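Local coordinates for protein amidohydrolase 2 (PDB 6UVZ) that probably acts as a hydrolase of the metal-dependent amidohydrolase superfamily, its substrate not established, at residues R88-I102 with E120-P134. Residues are numbered along the deposited sequence; the frame is centred on the assembly and turned at random.
Sequences RVSPWMRVPINADGI and EFIAGLRAMAAKGLP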
# COMPACT_ATOMS: atom_id res chain seq x y z
N ARG A 88 8.95 12.67 5.31
CA ARG A 88 8.54 12.96 6.68
C ARG A 88 7.39 13.96 6.64
O ARG A 88 7.56 15.09 6.16
CB ARG A 88 9.70 13.50 7.51
CG ARG A 88 9.36 13.75 8.97
CD ARG A 88 10.60 14.11 9.77
NE ARG A 88 10.27 14.40 11.17
CZ ARG A 88 10.16 13.48 12.12
NH1 ARG A 88 10.34 12.20 11.83
NH2 ARG A 88 9.86 13.85 13.36
N VAL A 89 6.23 13.55 7.14
CA VAL A 89 5.01 14.35 7.01
C VAL A 89 5.16 15.63 7.82
O VAL A 89 5.41 15.60 9.03
CB VAL A 89 3.78 13.55 7.45
CG1 VAL A 89 2.57 14.46 7.55
CG2 VAL A 89 3.52 12.41 6.49
N SER A 90 4.98 16.77 7.15
CA SER A 90 5.01 18.09 7.78
C SER A 90 4.50 19.10 6.76
O SER A 90 4.57 18.86 5.55
CB SER A 90 6.43 18.46 8.24
OG SER A 90 7.29 18.64 7.13
N PRO A 91 3.96 20.24 7.22
CA PRO A 91 3.49 21.26 6.28
C PRO A 91 4.62 22.00 5.58
O PRO A 91 4.39 22.98 4.87
CB PRO A 91 2.66 22.20 7.17
CG PRO A 91 3.19 21.99 8.54
CD PRO A 91 3.61 20.56 8.62
N TRP A 92 5.86 21.54 5.79
CA TRP A 92 7.03 22.06 5.09
C TRP A 92 7.86 20.94 4.48
O TRP A 92 9.06 21.11 4.25
CB TRP A 92 7.90 22.91 6.02
CG TRP A 92 8.35 22.15 7.23
CD1 TRP A 92 9.44 21.34 7.33
CD2 TRP A 92 7.72 22.13 8.51
NE1 TRP A 92 9.53 20.82 8.59
CE2 TRP A 92 8.48 21.28 9.34
CE3 TRP A 92 6.58 22.74 9.04
CZ2 TRP A 92 8.14 21.03 10.67
CZ3 TRP A 92 6.24 22.49 10.36
CH2 TRP A 92 7.02 21.65 11.16
N MSE A 93 7.25 19.79 4.23
CA MSE A 93 7.98 18.58 3.84
C MSE A 93 8.55 18.65 2.42
O MSE A 93 7.98 19.29 1.54
CB MSE A 93 7.07 17.36 3.96
CG MSE A 93 5.84 17.40 3.06
SE MSE A 93 4.55 16.01 3.49
CE MSE A 93 5.72 14.46 3.29
N ARG A 94 9.68 17.97 2.23
CA ARG A 94 10.28 17.84 0.91
C ARG A 94 9.62 16.67 0.19
O ARG A 94 9.75 15.51 0.60
CB ARG A 94 11.79 17.62 1.04
CG ARG A 94 12.56 18.83 1.55
CD ARG A 94 12.93 19.77 0.42
NE ARG A 94 13.66 20.94 0.89
CZ ARG A 94 14.28 21.81 0.10
NH1 ARG A 94 14.26 21.64 -1.21
NH2 ARG A 94 14.91 22.85 0.63
N VAL A 95 8.91 16.97 -0.89
CA VAL A 95 8.19 15.97 -1.68
C VAL A 95 8.87 15.87 -3.04
O VAL A 95 9.12 16.91 -3.67
CB VAL A 95 6.70 16.32 -1.84
CG1 VAL A 95 6.00 15.30 -2.72
CG2 VAL A 95 6.03 16.41 -0.48
N PRO A 96 9.19 14.67 -3.53
CA PRO A 96 9.74 14.56 -4.88
C PRO A 96 8.76 15.08 -5.92
O PRO A 96 7.56 14.81 -5.85
CB PRO A 96 9.99 13.05 -5.04
CG PRO A 96 10.07 12.53 -3.64
CD PRO A 96 9.12 13.37 -2.85
N ILE A 97 9.28 15.83 -6.89
CA ILE A 97 8.42 16.48 -7.87
C ILE A 97 7.74 15.46 -8.78
O ILE A 97 6.75 15.79 -9.44
CB ILE A 97 9.24 17.51 -8.68
CG1 ILE A 97 8.31 18.50 -9.39
CG2 ILE A 97 10.14 16.81 -9.69
CD1 ILE A 97 9.04 19.63 -10.08
N ASN A 98 8.24 14.23 -8.83
CA ASN A 98 7.63 13.17 -9.62
C ASN A 98 6.80 12.20 -8.77
O ASN A 98 6.32 11.20 -9.30
CB ASN A 98 8.70 12.39 -10.38
CG ASN A 98 9.66 11.67 -9.46
OD1 ASN A 98 10.01 12.17 -8.39
ND2 ASN A 98 10.10 10.48 -9.87
N ALA A 99 6.63 12.49 -7.48
CA ALA A 99 5.94 11.59 -6.57
C ALA A 99 4.44 11.86 -6.59
O ALA A 99 4.01 13.02 -6.55
CB ALA A 99 6.48 11.74 -5.15
N ASP A 100 3.65 10.80 -6.66
CA ASP A 100 2.20 10.91 -6.59
C ASP A 100 1.67 10.83 -5.17
O ASP A 100 0.52 11.20 -4.92
CB ASP A 100 1.54 9.81 -7.44
CG ASP A 100 1.90 9.91 -8.91
OD1 ASP A 100 1.59 10.94 -9.53
OD2 ASP A 100 2.52 8.96 -9.44
N GLY A 101 2.49 10.36 -4.23
CA GLY A 101 2.10 10.27 -2.84
C GLY A 101 3.31 10.03 -1.97
O GLY A 101 4.44 9.92 -2.46
N ILE A 102 3.07 9.96 -0.66
CA ILE A 102 4.13 9.86 0.34
C ILE A 102 3.79 8.74 1.31
O ILE A 102 2.64 8.57 1.71
CB ILE A 102 4.32 11.19 1.09
CG1 ILE A 102 4.83 12.27 0.14
CG2 ILE A 102 5.27 11.03 2.26
CD1 ILE A 102 6.20 11.97 -0.44
N GLU A 120 2.56 18.73 13.82
CA GLU A 120 3.14 18.88 12.48
C GLU A 120 2.75 17.73 11.58
O GLU A 120 2.71 17.89 10.35
CB GLU A 120 4.66 19.00 12.57
CG GLU A 120 5.39 17.70 12.89
CD GLU A 120 6.90 17.87 12.89
OE1 GLU A 120 7.38 18.97 13.22
OE2 GLU A 120 7.60 16.89 12.55
N PHE A 121 2.45 16.56 12.15
CA PHE A 121 1.95 15.45 11.35
C PHE A 121 0.52 15.71 10.90
O PHE A 121 0.16 15.43 9.75
CB PHE A 121 2.03 14.15 12.15
CG PHE A 121 1.71 12.92 11.34
CD1 PHE A 121 2.69 12.28 10.60
CD2 PHE A 121 0.42 12.40 11.34
CE1 PHE A 121 2.39 11.15 9.86
CE2 PHE A 121 0.12 11.27 10.60
CZ PHE A 121 1.11 10.64 9.86
N ILE A 122 -0.31 16.26 11.78
CA ILE A 122 -1.68 16.60 11.41
C ILE A 122 -1.69 17.72 10.38
O ILE A 122 -2.41 17.66 9.38
CB ILE A 122 -2.50 16.97 12.66
CG1 ILE A 122 -2.42 15.86 13.71
CG2 ILE A 122 -3.95 17.25 12.29
CD1 ILE A 122 -2.95 14.54 13.24
N ALA A 123 -0.90 18.77 10.62
CA ALA A 123 -0.81 19.87 9.67
C ALA A 123 -0.22 19.41 8.34
O ALA A 123 -0.59 19.93 7.29
CB ALA A 123 0.03 21.01 10.25
N GLY A 124 0.70 18.43 8.38
CA GLY A 124 1.23 17.89 7.14
C GLY A 124 0.20 17.14 6.33
O GLY A 124 0.26 17.13 5.10
N LEU A 125 -0.75 16.49 7.01
CA LEU A 125 -1.82 15.80 6.29
C LEU A 125 -2.68 16.78 5.51
O LEU A 125 -3.08 16.50 4.37
CB LEU A 125 -2.68 15.00 7.27
CG LEU A 125 -2.02 13.82 8.00
CD1 LEU A 125 -2.88 13.37 9.18
CD2 LEU A 125 -1.77 12.67 7.06
N ARG A 126 -2.97 17.94 6.09
CA ARG A 126 -3.77 18.94 5.39
C ARG A 126 -3.02 19.49 4.18
O ARG A 126 -3.63 19.79 3.15
CB ARG A 126 -4.14 20.08 6.34
CG ARG A 126 -4.71 19.62 7.68
CD ARG A 126 -5.24 20.80 8.48
NE ARG A 126 -5.37 20.49 9.90
CZ ARG A 126 -6.42 19.86 10.43
NH1 ARG A 126 -7.42 19.47 9.66
NH2 ARG A 126 -6.45 19.62 11.73
N ALA A 127 -1.70 19.63 4.29
CA ALA A 127 -0.91 20.12 3.16
C ALA A 127 -0.94 19.13 2.00
O ALA A 127 -1.11 19.53 0.85
CB ALA A 127 0.53 20.39 3.60
N MSE A 128 -0.79 17.84 2.29
CA MSE A 128 -0.86 16.80 1.27
C MSE A 128 -2.25 16.73 0.66
O MSE A 128 -2.41 16.50 -0.54
CB MSE A 128 -0.47 15.45 1.85
CG MSE A 128 1.00 15.32 2.21
SE MSE A 128 1.45 13.55 2.90
CE MSE A 128 0.55 13.67 4.62
N ALA A 129 -3.27 16.92 1.51
CA ALA A 129 -4.65 16.89 1.02
C ALA A 129 -4.91 18.00 0.02
O ALA A 129 -5.58 17.78 -1.00
CB ALA A 129 -5.62 16.99 2.20
N ALA A 130 -4.39 19.20 0.28
CA ALA A 130 -4.59 20.31 -0.65
C ALA A 130 -3.77 20.14 -1.92
O ALA A 130 -4.02 20.83 -2.91
CB ALA A 130 -4.24 21.63 0.03
N LYS A 131 -2.79 19.23 -1.92
CA LYS A 131 -1.95 18.97 -3.07
C LYS A 131 -2.35 17.70 -3.83
O LYS A 131 -1.72 17.38 -4.84
CB LYS A 131 -0.48 18.86 -2.64
CG LYS A 131 0.16 20.19 -2.25
CD LYS A 131 0.50 21.01 -3.47
CE LYS A 131 1.32 22.24 -3.11
NZ LYS A 131 0.57 23.18 -2.22
N GLY A 132 -3.37 16.99 -3.36
CA GLY A 132 -3.75 15.74 -4.00
C GLY A 132 -2.79 14.60 -3.75
O GLY A 132 -2.63 13.74 -4.62
N LEU A 133 -2.14 14.57 -2.59
CA LEU A 133 -1.16 13.55 -2.27
C LEU A 133 -1.73 12.58 -1.25
O LEU A 133 -1.90 12.95 -0.08
CB LEU A 133 0.12 14.18 -1.74
CG LEU A 133 0.90 15.09 -2.70
CD1 LEU A 133 2.07 15.74 -1.98
CD2 LEU A 133 1.37 14.31 -3.91
N PRO A 134 -2.06 11.35 -1.63
CA PRO A 134 -2.50 10.36 -0.64
C PRO A 134 -1.36 9.95 0.28
O PRO A 134 -0.18 10.04 -0.07
CB PRO A 134 -2.98 9.18 -1.49
CG PRO A 134 -3.18 9.74 -2.87
CD PRO A 134 -2.16 10.83 -3.00
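Arg88 and Glu120 form a long salt bridge, NH2 to OE2 3.9 Å, with guanidinium and carboxylate planes nearly perpendicular. Glu120 suits this place because OE2 also pairs with Arg115, so one carboxylate serves two arginines that lie close together, while OE1 meets the edge of the Trp92 ring, 3.4 Å from CZ2. Losing the carboxylate to an alanine here would probably cost Arg115 its salt-bridge partner and Arg88 an acidic neighbour, and leave the indole edge without its neighbour. Farther along, Ile102 N gives a weak but straight hydrogen bond to Pro134 O (3.3 Å, 169°), the start of the parallel pairing of strands 101-103 and 135-137.

Between these ends the packing is mostly apolar. Gly124 lets the backbone of Ser90 and Pro91 lie against the helix, where a beta-carbon would collide with Val89 CG1 and Ser90 N. With CG1 anti to the backbone N (chi1 170°), Val89 sets that methyl 3.6 Å from Met128 CE and in off-centre CH-pi contact with Phe121. Met128, like Met93 a selenomethionine, has a long unbranched chain whose bend brings CE to Val89 while Met93 SE lies 3.8 Å from its CG. Beyond Gly132, whose positive phi in a Schellman motif suits a residue without a side chain, branched Leu133 sets CD1 against Val95 CG1 and CD2 against the Asp100 carbonyl.

The loop joining strands 80-86 and 101-103 thus lies along helix 119-131 in a TIM-barrel fold; Phe135 touches Val89 and Met128, and helix 144-153 packs against Ile122 and Leu125.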